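Local atomic coordinates of beta-Lactamase/D-Alanine Carboxypeptidase (Pseudomonas syringae pv. tomato, PDB entry 5EVI), a protein that probably hydrolyses beta-lactam antibiotics to substituted beta-amino acids, as a class C beta-lactamase that confers antibiotic resistance. Residues D[44-49]-D[58-63]; D[72-77]-D[160-165]; D[214-219]-D[321-326]. One frame throughout, in Å; residues are numbered along the deposited sequence. Where two conformers were deposited one is given.

Contact 1: residues D[44-49]-D[58-63]. With SO4 (sulfate ion), chain O.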
loop_
_atom_site.group_PDB
_atom_site.type_symbol
_atom_site.label_atom_id
_atom_site.label_comp_id
_atom_site.label_asym_id
_atom_site.label_seq_id
_atom_site.Cartn_x
_atom_site.Cartn_y
_atom_site.Cartn_z
ATOM N N PHE D 44 3.655 0.521 -20.863
ATOM C CA PHE D 44 4.351 1.491 -20.010
ATOM C C PHE D 44 4.400 2.873 -20.642
ATOM O O PHE D 44 4.570 3.003 -21.857
ATOM C CB PHE D 44 5.764 1.015 -19.708
ATOM C CG PHE D 44 5.810 -0.251 -18.907
ATOM C CD1 PHE D 44 5.684 -0.212 -17.518
ATOM C CD2 PHE D 44 5.963 -1.486 -19.535
ATOM C CE1 PHE D 44 5.725 -1.379 -16.774
ATOM C CE2 PHE D 44 6.004 -2.656 -18.792
ATOM C CZ PHE D 44 5.887 -2.603 -17.408
ATOM N N TYR D 45 4.244 3.889 -19.798
ATOM C CA TYR D 45 4.208 5.285 -20.204
ATOM C C TYR D 45 5.021 6.083 -19.206
ATOM O O TYR D 45 4.672 6.136 -18.029
ATOM C CB TYR D 45 2.771 5.800 -20.212
ATOM C CG TYR D 45 1.880 4.982 -21.087
ATOM C CD1 TYR D 45 1.854 5.192 -22.455
ATOM C CD2 TYR D 45 1.096 3.961 -20.557
ATOM C CE1 TYR D 45 1.061 4.423 -23.276
ATOM C CE2 TYR D 45 0.285 3.192 -21.375
ATOM C CZ TYR D 45 0.269 3.430 -22.735
ATOM O OH TYR D 45 -0.531 2.670 -23.553
ATOM N N ASN D 46 6.108 6.679 -19.678
ATOM C CA ASN D 46 7.003 7.448 -18.834
ATOM C C ASN D 46 7.169 8.856 -19.392
ATOM O O ASN D 46 7.266 9.041 -20.610
ATOM C CB ASN D 46 8.340 6.732 -18.711
ATOM C CG ASN D 46 8.210 5.362 -18.054
ATOM O OD1 ASN D 46 7.940 5.270 -16.864
ATOM N ND2 ASN D 46 8.407 4.293 -18.827
ATOM N N TYR D 47 7.170 9.842 -18.492
ATOM C CA TYR D 47 7.249 11.260 -18.843
ATOM C C TYR D 47 8.146 11.996 -17.853
ATOM O O TYR D 47 8.164 11.672 -16.658
ATOM C CB TYR D 47 5.847 11.871 -18.827
ATOM C CG TYR D 47 4.857 11.061 -19.634
ATOM C CD1 TYR D 47 4.899 11.068 -21.028
ATOM C CD2 TYR D 47 3.914 10.242 -19.008
ATOM C CE1 TYR D 47 4.009 10.304 -21.777
ATOM C CE2 TYR D 47 3.025 9.479 -19.748
ATOM C CZ TYR D 47 3.071 9.521 -21.130
ATOM O OH TYR D 47 2.194 8.758 -21.861
ATOM N N GLY D 48 8.905 12.963 -18.360
ATOM C CA GLY D 48 9.713 13.838 -17.514
ATOM C C GLY D 48 10.972 13.178 -16.987
ATOM O O GLY D 48 11.402 12.112 -17.475
ATOM N N VAL D 49 11.561 13.819 -15.981
ATOM C CA VAL D 49 12.839 13.391 -15.417
ATOM C C VAL D 49 12.699 12.919 -13.970
ATOM O O VAL D 49 11.848 13.420 -13.203
ATOM C CB VAL D 49 13.909 14.510 -15.547
ATOM C CG1 VAL D 49 14.062 14.925 -17.014
ATOM C CG2 VAL D 49 13.578 15.721 -14.684
ATOM N N VAL D 58 12.696 9.575 -16.808
ATOM C CA VAL D 58 11.951 8.576 -16.075
ATOM C C VAL D 58 11.827 7.345 -16.995
ATOM O O VAL D 58 11.488 7.470 -18.184
ATOM C CB VAL D 58 10.563 9.096 -15.625
ATOM C CG1 VAL D 58 9.730 7.986 -15.015
ATOM C CG2 VAL D 58 10.717 10.238 -14.624
ATOM N N SER D 59 12.141 6.181 -16.438
ATOM C CA SER D 59 11.897 4.886 -17.093
ATOM C C SER D 59 10.970 4.010 -16.257
ATOM O O SER D 59 10.695 4.280 -15.074
ATOM C CB SER D 59 13.224 4.138 -17.286
ATOM O OG SER D 59 13.682 3.608 -16.048
ATOM N N SER D 60 10.552 2.904 -16.850
ATOM C CA SER D 60 9.846 1.858 -16.103
ATOM C C SER D 60 10.719 1.152 -15.038
ATOM O O SER D 60 10.221 0.281 -14.332
ATOM C CB SER D 60 9.278 0.835 -17.081
ATOM O OG SER D 60 8.350 1.477 -17.938
ATOM N N ASP D 61 12.014 1.488 -14.959
ATOM C CA ASP D 61 12.928 0.961 -13.926
ATOM C C ASP D 61 13.370 1.985 -12.887
ATOM O O ASP D 61 14.037 1.636 -11.919
ATOM C CB ASP D 61 14.152 0.369 -14.615
ATOM C CG ASP D 61 13.768 -0.640 -15.681
ATOM O OD1 ASP D 61 12.927 -1.523 -15.373
ATOM O OD2 ASP D 61 14.273 -0.529 -16.824
ATOM N N THR D 62 13.026 3.248 -13.102
ATOM C CA THR D 62 13.179 4.291 -12.088
ATOM C C THR D 62 12.502 3.875 -10.783
ATOM O O THR D 62 11.341 3.478 -10.806
ATOM C CB THR D 62 12.504 5.565 -12.573
ATOM O OG1 THR D 62 13.043 5.927 -13.848
ATOM C CG2 THR D 62 12.686 6.716 -11.574
ATOM N N LEU D 63 13.211 4.020 -9.663
ATOM C CA LEU D 63 12.663 3.687 -8.333
ATOM C C LEU D 63 11.972 4.904 -7.723
ATOM O O LEU D 63 12.581 5.979 -7.622
ATOM C CB LEU D 63 13.764 3.197 -7.373
ATOM C CG LEU D 63 14.970 2.421 -7.919
ATOM C CD1 LEU D 63 15.885 2.014 -6.778
ATOM C CD2 LEU D 63 14.558 1.205 -8.729
HETATM S S SO4 O . 9.122 14.155 -21.679
HETATM O O1 SO4 O . 7.702 13.880 -21.370
HETATM O O2 SO4 O . 9.258 14.416 -23.128
HETATM O O3 SO4 O . 9.581 15.337 -20.909
HETATM O O4 SO4 O . 9.945 12.985 -21.303
#
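Where Gly48 meets Val58 the chain has turned back on itself, and one backbone bond closes the loop: Val58 N gives its hydrogen to Gly48 O at 2.9 Å, nearly straight at 172°. This is the edge of the large antiparallel sheet of the class C beta-lactamase fold, with strand 43-48 outermost and residues 58-60 running back beside it, 155° from its direction. The two backbones diverge toward Phe44, so side chains take over. Asn46 reaches across with its amide nitrogen: ND2 donates to Ser60 OG at 3.0 Å, the oxygen lying practically in the amide plane, while OD1 is hydrogen-bonded to Ser33 OG on the neighbouring strand 31-38. Two fixed ends leave the amide little room to rotate. Ser60 also sits against Phe44, its CB over the ring but off-centre, 4.2 Å from the centroid in a CH-pi contact; Arg233 of helix 232-243 adds a cation-pi interaction with the same ring. Val58 fills the narrow end. With CG1 anti to its backbone N (chi1 173°), CG2 faces the end of the strand segment and meets Val49 C at 3.4 Å. Ser59 to Thr62 form a type I turn, which contains an ST turn in which Asp61 N donates to Ser59 OG. A sulfate, probably from the crystallisation liquor, accepts from Gly48 N through its O4 at 3.1 Å.

Contact 2: residues D[72-77]-D[160-165]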
loop_
_atom_site.group_PDB
_atom_site.type_symbol
_atom_site.label_atom_id
_atom_site.label_comp_id
_atom_site.label_asym_id
_atom_site.label_seq_id
_atom_site.Cartn_x
_atom_site.Cartn_y
_atom_site.Cartn_z
ATOM N N THR D 72 0.628 -2.528 1.780
ATOM C CA THR D 72 0.071 -3.729 1.121
ATOM C C THR D 72 1.052 -4.889 1.162
ATOM O O THR D 72 0.622 -6.053 1.169
ATOM C CB THR D 72 -0.360 -3.517 -0.358
ATOM O OG1 THR D 72 0.773 -3.163 -1.164
ATOM C CG2 THR D 72 -1.439 -2.464 -0.478
ATOM N N PHE D 73 2.352 -4.572 1.139
ATOM C CA PHE D 73 3.408 -5.587 1.246
ATOM C C PHE D 73 3.505 -6.133 2.662
ATOM O O PHE D 73 3.643 -7.341 2.853
ATOM C CB PHE D 73 4.759 -5.025 0.816
ATOM C CG PHE D 73 4.840 -4.719 -0.645
ATOM C CD1 PHE D 73 5.080 -5.742 -1.564
ATOM C CD2 PHE D 73 4.662 -3.423 -1.110
ATOM C CE1 PHE D 73 5.172 -5.472 -2.928
ATOM C CE2 PHE D 73 4.748 -3.143 -2.477
ATOM C CZ PHE D 73 4.997 -4.169 -3.382
ATOM N N THR D 74 3.446 -5.247 3.655
ATOM C CA THR D 74 3.430 -5.695 5.046
ATOM C C THR D 74 2.270 -6.662 5.276
ATOM O O THR D 74 2.453 -7.691 5.930
ATOM C CB THR D 74 3.317 -4.524 6.027
ATOM O OG1 THR D 74 4.552 -3.804 6.026
ATOM C CG2 THR D 74 3.043 -4.997 7.439
ATOM N N ALA D 75 1.083 -6.301 4.777
ATOM C CA ALA D 75 -0.100 -7.135 4.916
ATOM C C ALA D 75 0.070 -8.481 4.211
ATOM O O ALA D 75 -0.281 -9.513 4.757
ATOM C CB ALA D 75 -1.334 -6.395 4.411
ATOM N N THR D 76 0.649 -8.474 3.018
ATOM C CA THR D 76 0.976 -9.718 2.334
ATOM C C THR D 76 1.969 -10.551 3.158
ATOM O O THR D 76 1.791 -11.764 3.295
ATOM C CB THR D 76 1.472 -9.460 0.913
ATOM O OG1 THR D 76 0.596 -8.507 0.275
ATOM C CG2 THR D 76 1.508 -10.775 0.131
ATOM N N LEU D 77 2.950 -9.899 3.786
ATOM C CA LEU D 77 3.910 -10.618 4.658
ATOM C C LEU D 77 3.162 -11.335 5.782
ATOM O O LEU D 77 3.376 -12.525 6.013
ATOM C CB LEU D 77 4.944 -9.659 5.254
ATOM C CG LEU D 77 6.205 -10.283 5.857
ATOM C CD1 LEU D 77 7.187 -10.648 4.748
ATOM C CD2 LEU D 77 6.854 -9.331 6.856
ATOM N N GLY D 160 2.323 -0.806 11.399
ATOM C CA GLY D 160 3.725 -1.083 11.695
ATOM C C GLY D 160 3.902 -2.301 12.596
ATOM O O GLY D 160 4.813 -3.109 12.380
ATOM N N LEU D 161 3.022 -2.432 13.592
ATOM C CA LEU D 161 3.016 -3.586 14.497
ATOM C C LEU D 161 2.693 -4.916 13.793
ATOM O O LEU D 161 3.171 -5.961 14.224
ATOM C CB LEU D 161 2.033 -3.361 15.659
ATOM C CG LEU D 161 2.018 -4.386 16.795
ATOM C CD1 LEU D 161 3.382 -4.484 17.464
ATOM C CD2 LEU D 161 0.944 -4.021 17.806
ATOM N N LEU D 162 1.875 -4.882 12.739
ATOM C CA LEU D 162 1.578 -6.079 11.932
ATOM C C LEU D 162 2.847 -6.648 11.281
ATOM O O LEU D 162 3.066 -7.859 11.297
ATOM C CB LEU D 162 0.519 -5.770 10.862
ATOM C CG LEU D 162 -0.047 -6.914 10.015
ATOM C CD1 LEU D 162 -0.784 -7.935 10.866
ATOM C CD2 LEU D 162 -0.970 -6.360 8.936
ATOM N N GLY D 163 3.680 -5.772 10.725
ATOM C CA GLY D 163 4.972 -6.180 10.160
ATOM C C GLY D 163 5.941 -6.768 11.179
ATOM O O GLY D 163 6.666 -7.722 10.873
ATOM N N VAL D 164 5.944 -6.205 12.390
ATOM C CA VAL D 164 6.783 -6.695 13.498
ATOM C C VAL D 164 6.327 -8.089 13.954
ATOM O O VAL D 164 7.166 -8.959 14.199
ATOM C CB VAL D 164 6.811 -5.693 14.689
ATOM C CG1 VAL D 164 7.518 -6.281 15.908
ATOM C CG2 VAL D 164 7.491 -4.393 14.276
ATOM N N ILE D 165 5.011 -8.292 14.061
ATOM C CA ILE D 165 4.429 -9.615 14.369
ATOM C C ILE D 165 4.714 -10.647 13.262
ATOM O O ILE D 165 5.047 -11.793 13.565
ATOM C CB ILE D 165 2.900 -9.522 14.656
ATOM C CG1 ILE D 165 2.662 -8.818 15.996
ATOM C CG2 ILE D 165 2.241 -10.905 14.690
ATOM C CD1 ILE D 165 1.216 -8.466 16.289
#
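Thr74 packs its methyl group against Gly163, where helices 70-83 and 156-169 come together in the buried all-helical part of the class C beta-lactamase fold. The segments run in broadly the same direction, their axes 36° apart and 8.8 Å from each other at closest approach. Van der Waals contact does all the work between them. Thr74 CG2 lies 3.4 Å from Gly163 N, pressed onto bare backbone because glycine has no side chain to hold it off, and the two CA atoms come to 5.4 Å. The methyl gets there because CG2 stands anti to the backbone N of Thr74 (chi1 -71°, measured to OG1). On one flank of this methyl, Leu162 extends its CD2 to Ala75 CA at 4.2 Å; on the other, Leu77 CD2 reaches the carbonyl oxygen of Gly163. Phe174 of helix 174-186 touches both Thr74 and Leu77 and so continues the hydrophobic packing.

The polar bonds stay within a helix or go to third parties. Thr74 OG1 is hydrogen-bonded to Glu224 O, which satisfies the buried hydroxyl and fixes the rotation that leaves the methyl facing Gly163. The probable SxxK serine and lysine sit around the start of this helix, and the Thr74 side chain lies near those residues without touching them. Within helix 70-83, Thr72 O takes two hydrogens, from Thr76 N and from Thr76 OG1, the hydroxyl at only 2.6 Å.

Contact 3: residues D[214-219]-D[321-326]. With EDO (1,2-ethanediol), chain Q.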
loop_
_atom_site.group_PDB
_atom_site.type_symbol
_atom_site.label_atom_id
_atom_site.label_comp_id
_atom_site.label_asym_id
_atom_site.label_seq_id
_atom_site.Cartn_x
_atom_site.Cartn_y
_atom_site.Cartn_z
ATOM N N VAL D 214 13.822 16.298 -1.928
ATOM C CA VAL D 214 13.676 15.618 -0.640
ATOM C C VAL D 214 13.449 14.108 -0.803
ATOM O O VAL D 214 12.811 13.663 -1.761
ATOM C CB VAL D 214 12.509 16.224 0.181
ATOM C CG1 VAL D 214 11.152 15.887 -0.442
ATOM C CG2 VAL D 214 12.565 15.776 1.637
ATOM N N ARG D 215 13.976 13.341 0.149
ATOM C CA ARG D 215 13.683 11.915 0.286
ATOM C C ARG D 215 13.356 11.624 1.748
ATOM O O ARG D 215 13.735 12.393 2.634
ATOM C CB ARG D 215 14.873 11.070 -0.171
ATOM C CG ARG D 215 15.138 11.115 -1.669
ATOM C CD ARG D 215 16.210 10.110 -2.054
ATOM N NE ARG D 215 16.443 10.054 -3.499
ATOM C CZ ARG D 215 17.307 10.808 -4.185
ATOM N NH1 ARG D 215 18.068 11.728 -3.589
ATOM N NH2 ARG D 215 17.416 10.642 -5.500
ATOM N N VAL D 216 12.657 10.516 1.989
ATOM C CA VAL D 216 12.179 10.166 3.337
ATOM C C VAL D 216 13.306 10.032 4.356
ATOM O O VAL D 216 14.414 9.609 4.017
ATOM C CB VAL D 216 11.327 8.863 3.375
ATOM C CG1 VAL D 216 9.973 9.091 2.723
ATOM C CG2 VAL D 216 12.053 7.666 2.756
ATOM N N ASN D 217 13.008 10.411 5.596
ATOM C CA ASN D 217 13.925 10.217 6.717
ATOM C C ASN D 217 13.710 8.837 7.330
ATOM O O ASN D 217 12.656 8.224 7.124
ATOM C CB ASN D 217 13.712 11.293 7.785
ATOM C CG ASN D 217 14.230 12.652 7.358
ATOM O OD1 ASN D 217 15.364 12.778 6.898
ATOM N ND2 ASN D 217 13.404 13.680 7.521
ATOM N N PRO D 218 14.706 8.343 8.094
ATOM C CA PRO D 218 14.462 7.124 8.868
ATOM C C PRO D 218 13.490 7.396 10.016
ATOM O O PRO D 218 13.203 8.551 10.336
ATOM C CB PRO D 218 15.854 6.750 9.394
ATOM C CG PRO D 218 16.599 8.039 9.438
ATOM C CD PRO D 218 16.082 8.846 8.282
ATOM N N GLY D 219 12.978 6.336 10.620
ATOM C CA GLY D 219 12.025 6.487 11.708
ATOM C C GLY D 219 11.600 5.154 12.262
ATOM O O GLY D 219 11.911 4.107 11.692
ATOM N N SER D 321 1.778 8.242 -0.173
ATOM C CA SER D 321 2.513 9.491 -0.232
ATOM C C SER D 321 3.721 9.523 0.714
ATOM O O SER D 321 3.743 8.872 1.756
ATOM C CB SER D 321 1.586 10.656 0.127
ATOM O OG SER D 321 0.527 10.749 -0.800
ATOM N N THR D 322 4.739 10.269 0.304
ATOM C CA THR D 322 5.795 10.727 1.192
ATOM C C THR D 322 5.841 12.259 1.022
ATOM O O THR D 322 4.924 12.852 0.413
ATOM C CB THR D 322 7.151 10.029 0.899
ATOM O OG1 THR D 322 7.568 10.283 -0.450
ATOM C CG2 THR D 322 7.055 8.513 1.116
ATOM N N ASN D 323 6.880 12.877 1.588
ATOM C CA ASN D 323 7.138 14.311 1.418
ATOM C C ASN D 323 7.415 14.721 -0.034
ATOM O O ASN D 323 7.016 15.804 -0.452
ATOM C CB ASN D 323 8.230 14.863 2.381
ATOM C CG ASN D 323 9.359 13.870 2.718
ATOM O OD1 ASN D 323 9.348 12.697 2.340
ATOM N ND2 ASN D 323 10.331 14.349 3.482
ATOM N N GLY D 324 8.060 13.834 -0.786
ATOM C CA GLY D 324 8.469 14.098 -2.166
ATOM C C GLY D 324 7.688 13.381 -3.248
ATOM O O GLY D 324 7.704 13.844 -4.387
ATOM N N PHE D 325 6.977 12.300 -2.891
ATOM C CA PHE D 325 6.403 11.371 -3.861
ATOM C C PHE D 325 4.913 11.171 -3.634
ATOM O O PHE D 325 4.403 11.394 -2.531
ATOM C CB PHE D 325 7.073 10.006 -3.769
ATOM C CG PHE D 325 8.532 10.003 -4.138
ATOM C CD1 PHE D 325 8.941 9.527 -5.382
ATOM C CD2 PHE D 325 9.499 10.439 -3.242
ATOM C CE1 PHE D 325 10.286 9.520 -5.723
ATOM C CE2 PHE D 325 10.845 10.410 -3.577
ATOM C CZ PHE D 325 11.233 9.956 -4.813
ATOM N N GLY D 326 4.238 10.719 -4.683
ATOM C CA GLY D 326 2.822 10.359 -4.604
ATOM C C GLY D 326 2.486 9.264 -5.593
ATOM O O GLY D 326 2.627 9.468 -6.812
HETATM C C1 EDO Q . 20.720 13.118 -7.782
HETATM O O1 EDO Q . 19.613 12.491 -8.432
HETATM C C2 EDO Q . 20.394 13.304 -6.305
HETATM O O2 EDO Q . 19.755 12.127 -5.801
#
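Val214 starts the contact by packing on the turn between strands 315-321 and 326-332, a beta hairpin of the large sheet in this class C beta-lactamase fold. Thr322 N donates to Phe325 O across the hairpin at 3.1 Å. The two methyls of Val214 divide their work. CG1, placed between its own backbone N and carbonyl carbon (chi1 70°), rests 3.7 Å from Gly324 CA, while CG2 lies beside the amide of Asn323, modelled in two conformers. The carbonyl O of Val214 comes obliquely to the ring of Phe325, 4.2 Å from CE2.

Arg215 turns away from the hairpin. Its side chain is poorly ordered, though it makes a cation-pi contact with Tyr203, and NH1 and NH2 both donate at 2.8 Å to O2 of a 1,2-ethanediol probably left from crystallisation.

Val216 then closes on Thr322, the side chains crossing at about a right angle. Packing is tight here, with Val216 CG1 3.4 Å from Thr322 CG2. Glu65 bridges the two segments, one carboxylate oxygen accepting from Val216 N and the other bonded to Thr322 OG1. The hairpin follows the probable KTG-type motif, and the Thr322 side chain lies near the residues of the SxxK pattern without touching them. The same Thr322 OG1 also receives a weak bond from Phe325 N, 3.2 Å long and bent to 132°.

Starting from the N terminus, contact 1 closes a short loop of eight residues at the edge strand 43-48 of the large sheet. The chain then enters helix 70-83, and contact 2 brings it against helix 156-169 after 82 intervening residues, well inside the helical part. Contact 3 comes last: the loop after strand 213-214 meets the hairpin joining strands 315-321 and 326-332, with 101 residues between. All three loops follow in series, with none enclosing or crossing another. Contacts 1 and 2 lie on opposite sides of the chain's centre, their own centres 28 Å apart, whereas contacts 1 and 3 approach to about 5 Å between nearest atoms without touching.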